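Local coordinates for probable FAD-dependent oxidoreductase PA4991 (Pseudomonas aeruginosa PAO1, PDB 5EZ7), which probably works as an FAD-dependent oxidoreductase of the DAO family, binding one FAD per monomer, although its physiological substrate remains unknown, at residues A[94-106]-A[243-257]. Residues are numbered along the deposited sequence; the frame is centred on the assembly and turned at random.
Sequences VRLLSEAHYLWSP and YAHCLGAGPKPRITV
H101 holds CG anti to its own backbone N (chi1 -177°) while H245 sets CG anti to its carbonyl carbon (chi1 -58°), and the two imidazoles meet edge-to-face: the H101 edge enters with NE2 above the centre of the H245 ring, planes at 66°. The ring centroids of H101 and H245 are 4.2 Å apart. The H245 ring is held in turn by a hydrogen bond of 2.8 Å between H245 ND1 and T256 OG1, in its plane, while L103 CD2 lies at its edge. T256 borders the cofactor region, its carbonyl O accepting a bond from the FAD-binding Q50. Backbone pairing is parallel, with Y102, L103 and W104 opposite A244, H245 and C246: H245 N donates to Y102 O (2.9 Å) and L247 N to W104 O (2.9 Å), whereas W104 N to H245 O is weak. This is the single parallel pairing in the otherwise antiparallel eight-stranded sheet; 244-246 pairs on its other side with 255-257. On the face shared by A244 and C246, W104 offers its six-membered ring to C246, whose SG stands over it at 4.6 Å from the centroid; the CB makes an off-centre CH-pi contact. Before the paired strands begin, where 96-98 belongs to a separate antiparallel sheet, S98 CB sits over the Y243 ring, 3.6 Å from the centroid, and S98 OG bonds A100 O on a lone pair (2.6 Å).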
# COMPACT_ATOMS: atom_id res chain seq x y z
N VAL A 94 -10.60 -11.57 4.57
CA VAL A 94 -9.75 -11.00 3.55
C VAL A 94 -8.88 -12.13 2.97
O VAL A 94 -8.35 -12.97 3.68
CB VAL A 94 -8.92 -9.82 4.11
CG1 VAL A 94 -7.94 -9.29 3.07
CG2 VAL A 94 -9.85 -8.71 4.59
N ARG A 95 -8.78 -12.12 1.65
CA ARG A 95 -8.03 -13.10 0.91
C ARG A 95 -6.54 -12.84 1.06
O ARG A 95 -6.06 -11.73 0.83
CB ARG A 95 -8.38 -13.02 -0.57
CG ARG A 95 -9.51 -13.93 -1.08
CD ARG A 95 -9.53 -13.92 -2.64
NE ARG A 95 -8.37 -14.62 -3.23
CZ ARG A 95 -8.16 -14.84 -4.55
NH1 ARG A 95 -7.07 -15.51 -4.94
NH2 ARG A 95 -9.01 -14.41 -5.49
N LEU A 96 -5.82 -13.88 1.48
CA LEU A 96 -4.39 -13.95 1.29
C LEU A 96 -4.09 -14.63 -0.03
O LEU A 96 -4.68 -15.66 -0.36
CB LEU A 96 -3.76 -14.80 2.37
CG LEU A 96 -3.79 -14.32 3.80
CD1 LEU A 96 -2.91 -15.26 4.64
CD2 LEU A 96 -3.35 -12.86 3.86
N LEU A 97 -3.16 -14.08 -0.79
CA LEU A 97 -2.67 -14.78 -1.94
C LEU A 97 -1.79 -15.96 -1.48
O LEU A 97 -1.89 -17.05 -2.03
CB LEU A 97 -1.95 -13.82 -2.91
CG LEU A 97 -2.87 -12.80 -3.62
CD1 LEU A 97 -2.07 -11.87 -4.54
CD2 LEU A 97 -3.99 -13.47 -4.42
N SER A 98 -0.99 -15.75 -0.43
CA SER A 98 -0.10 -16.79 0.06
C SER A 98 0.09 -16.61 1.53
O SER A 98 0.19 -15.49 2.04
CB SER A 98 1.25 -16.71 -0.63
OG SER A 98 2.10 -17.79 -0.30
N GLU A 99 0.15 -17.73 2.22
CA GLU A 99 0.34 -17.76 3.67
C GLU A 99 1.78 -17.47 4.04
O GLU A 99 2.09 -17.33 5.22
CB GLU A 99 -0.02 -19.15 4.18
CG GLU A 99 -1.46 -19.56 3.92
CD GLU A 99 -2.30 -19.58 5.19
OE1 GLU A 99 -2.20 -18.62 5.98
OE2 GLU A 99 -3.03 -20.58 5.39
N ALA A 100 2.67 -17.44 3.05
CA ALA A 100 4.08 -17.28 3.24
C ALA A 100 4.69 -16.66 1.99
O ALA A 100 4.22 -16.89 0.87
CB ALA A 100 4.72 -18.62 3.51
N HIS A 101 5.69 -15.83 2.21
CA HIS A 101 6.56 -15.34 1.17
C HIS A 101 7.89 -16.03 1.42
O HIS A 101 8.19 -16.37 2.55
CB HIS A 101 6.68 -13.83 1.27
CG HIS A 101 7.51 -13.23 0.20
ND1 HIS A 101 7.02 -12.99 -1.07
CD2 HIS A 101 8.81 -12.85 0.17
CE1 HIS A 101 7.97 -12.47 -1.82
NE2 HIS A 101 9.06 -12.36 -1.09
N TYR A 102 8.66 -16.28 0.37
CA TYR A 102 9.89 -17.13 0.46
C TYR A 102 11.15 -16.38 0.01
O TYR A 102 11.05 -15.37 -0.72
CB TYR A 102 9.73 -18.39 -0.40
CG TYR A 102 8.67 -19.34 0.11
CD1 TYR A 102 7.32 -19.06 -0.04
CD2 TYR A 102 9.03 -20.54 0.72
CE1 TYR A 102 6.34 -19.93 0.43
CE2 TYR A 102 8.06 -21.43 1.18
CZ TYR A 102 6.72 -21.13 1.03
OH TYR A 102 5.77 -22.01 1.48
N LEU A 103 12.30 -16.84 0.50
CA LEU A 103 13.62 -16.46 -0.05
C LEU A 103 14.06 -17.63 -0.87
O LEU A 103 13.77 -18.78 -0.55
CB LEU A 103 14.69 -16.18 1.02
CG LEU A 103 14.41 -15.20 2.14
CD1 LEU A 103 15.61 -15.09 3.08
CD2 LEU A 103 14.00 -13.83 1.61
N TRP A 104 14.83 -17.33 -1.90
CA TRP A 104 15.15 -18.26 -2.96
C TRP A 104 16.60 -18.01 -3.38
O TRP A 104 16.92 -16.95 -3.91
CB TRP A 104 14.12 -18.03 -4.06
CG TRP A 104 14.35 -18.63 -5.37
CD1 TRP A 104 15.10 -19.72 -5.70
CD2 TRP A 104 13.74 -18.18 -6.58
NE1 TRP A 104 15.01 -19.95 -7.05
CE2 TRP A 104 14.16 -19.02 -7.61
CE3 TRP A 104 12.89 -17.10 -6.90
CZ2 TRP A 104 13.77 -18.84 -8.92
CZ3 TRP A 104 12.50 -16.92 -8.21
CH2 TRP A 104 12.94 -17.78 -9.20
N SER A 105 17.46 -18.99 -3.07
CA SER A 105 18.92 -18.85 -3.12
C SER A 105 19.50 -19.84 -4.13
O SER A 105 18.79 -20.76 -4.56
CB SER A 105 19.53 -19.12 -1.72
OG SER A 105 19.49 -17.96 -0.88
N PRO A 106 20.79 -19.65 -4.53
CA PRO A 106 21.44 -20.67 -5.36
C PRO A 106 22.48 -21.48 -4.58
O PRO A 106 22.43 -21.51 -3.34
CB PRO A 106 22.09 -19.82 -6.48
CG PRO A 106 22.19 -18.42 -5.92
CD PRO A 106 21.60 -18.42 -4.52
N TYR A 243 5.74 -16.82 -4.68
CA TYR A 243 5.87 -15.58 -3.90
C TYR A 243 7.28 -15.59 -3.30
O TYR A 243 7.51 -16.31 -2.33
CB TYR A 243 4.79 -15.51 -2.81
CG TYR A 243 3.40 -15.66 -3.40
CD1 TYR A 243 2.84 -16.92 -3.66
CD2 TYR A 243 2.67 -14.54 -3.76
CE1 TYR A 243 1.58 -17.02 -4.23
CE2 TYR A 243 1.42 -14.65 -4.33
CZ TYR A 243 0.88 -15.88 -4.57
OH TYR A 243 -0.36 -15.92 -5.16
N ALA A 244 8.23 -14.85 -3.88
CA ALA A 244 9.61 -15.03 -3.49
C ALA A 244 10.54 -13.88 -3.85
O ALA A 244 10.34 -13.21 -4.85
CB ALA A 244 10.14 -16.33 -4.10
N HIS A 245 11.54 -13.65 -3.00
CA HIS A 245 12.69 -12.82 -3.35
C HIS A 245 13.80 -13.76 -3.88
O HIS A 245 14.17 -14.68 -3.17
CB HIS A 245 13.25 -12.12 -2.12
CG HIS A 245 12.28 -11.24 -1.41
ND1 HIS A 245 11.63 -10.19 -2.01
CD2 HIS A 245 11.93 -11.20 -0.10
CE1 HIS A 245 10.88 -9.57 -1.11
NE2 HIS A 245 11.04 -10.18 0.05
N CYS A 246 14.29 -13.55 -5.11
CA CYS A 246 15.46 -14.29 -5.63
C CYS A 246 16.69 -13.52 -5.24
O CYS A 246 16.86 -12.38 -5.63
CB CYS A 246 15.46 -14.50 -7.17
SG CYS A 246 17.00 -15.27 -7.83
N LEU A 247 17.53 -14.16 -4.44
CA LEU A 247 18.83 -13.61 -4.13
C LEU A 247 19.88 -14.26 -5.01
O LEU A 247 19.89 -15.49 -5.21
CB LEU A 247 19.18 -13.86 -2.67
CG LEU A 247 18.10 -13.43 -1.69
CD1 LEU A 247 18.30 -14.11 -0.34
CD2 LEU A 247 18.08 -11.91 -1.57
N GLY A 248 20.74 -13.42 -5.57
CA GLY A 248 22.07 -13.83 -5.96
C GLY A 248 22.95 -13.39 -4.81
O GLY A 248 22.58 -13.56 -3.63
N ALA A 249 24.11 -12.83 -5.15
CA ALA A 249 24.95 -12.08 -4.22
C ALA A 249 24.34 -10.66 -4.03
O ALA A 249 23.61 -10.14 -4.90
CB ALA A 249 26.39 -12.01 -4.72
N GLY A 250 24.63 -10.06 -2.87
CA GLY A 250 24.13 -8.73 -2.52
C GLY A 250 22.89 -8.81 -1.64
O GLY A 250 22.10 -9.75 -1.78
N PRO A 251 22.70 -7.83 -0.73
CA PRO A 251 21.54 -7.85 0.17
C PRO A 251 20.18 -7.90 -0.54
O PRO A 251 19.28 -8.63 -0.12
CB PRO A 251 21.67 -6.53 0.96
CG PRO A 251 23.10 -6.16 0.86
CD PRO A 251 23.58 -6.67 -0.46
N LYS A 252 20.05 -7.14 -1.63
CA LYS A 252 18.75 -6.89 -2.23
C LYS A 252 18.27 -7.97 -3.21
O LYS A 252 19.08 -8.58 -3.90
CB LYS A 252 18.77 -5.52 -2.90
CG LYS A 252 19.07 -4.41 -1.90
CD LYS A 252 18.11 -3.25 -2.03
CE LYS A 252 18.32 -2.27 -0.90
NZ LYS A 252 17.59 -1.02 -1.21
N PRO A 253 16.93 -8.20 -3.27
CA PRO A 253 16.44 -9.18 -4.24
C PRO A 253 16.78 -8.80 -5.69
O PRO A 253 16.59 -7.65 -6.08
CB PRO A 253 14.91 -9.16 -4.05
CG PRO A 253 14.68 -8.49 -2.73
CD PRO A 253 15.84 -7.58 -2.50
N ARG A 254 17.27 -9.78 -6.44
CA ARG A 254 17.51 -9.69 -7.88
C ARG A 254 16.16 -9.44 -8.59
O ARG A 254 15.99 -8.47 -9.33
CB ARG A 254 18.16 -11.02 -8.33
CG ARG A 254 18.65 -11.17 -9.78
CD ARG A 254 19.94 -12.03 -9.82
NE ARG A 254 20.23 -12.70 -11.10
CZ ARG A 254 20.89 -12.17 -12.15
NH1 ARG A 254 21.08 -12.93 -13.25
NH2 ARG A 254 21.35 -10.90 -12.14
N ILE A 255 15.20 -10.33 -8.30
CA ILE A 255 13.80 -10.17 -8.66
C ILE A 255 12.95 -10.56 -7.48
O ILE A 255 13.38 -11.39 -6.66
CB ILE A 255 13.39 -11.04 -9.87
CG1 ILE A 255 13.47 -12.54 -9.54
CG2 ILE A 255 14.27 -10.73 -11.07
CD1 ILE A 255 12.69 -13.43 -10.50
N THR A 256 11.75 -9.99 -7.42
CA THR A 256 10.72 -10.31 -6.42
C THR A 256 9.46 -10.76 -7.23
O THR A 256 8.93 -9.98 -8.02
CB THR A 256 10.44 -9.09 -5.44
OG1 THR A 256 11.56 -8.91 -4.55
CG2 THR A 256 9.24 -9.30 -4.54
N VAL A 257 9.04 -12.01 -7.06
CA VAL A 257 7.86 -12.52 -7.75
C VAL A 257 6.67 -12.64 -6.81
O VAL A 257 6.76 -13.24 -5.76
CB VAL A 257 8.08 -13.92 -8.37
CG1 VAL A 257 6.88 -14.34 -9.22
CG2 VAL A 257 9.32 -13.93 -9.24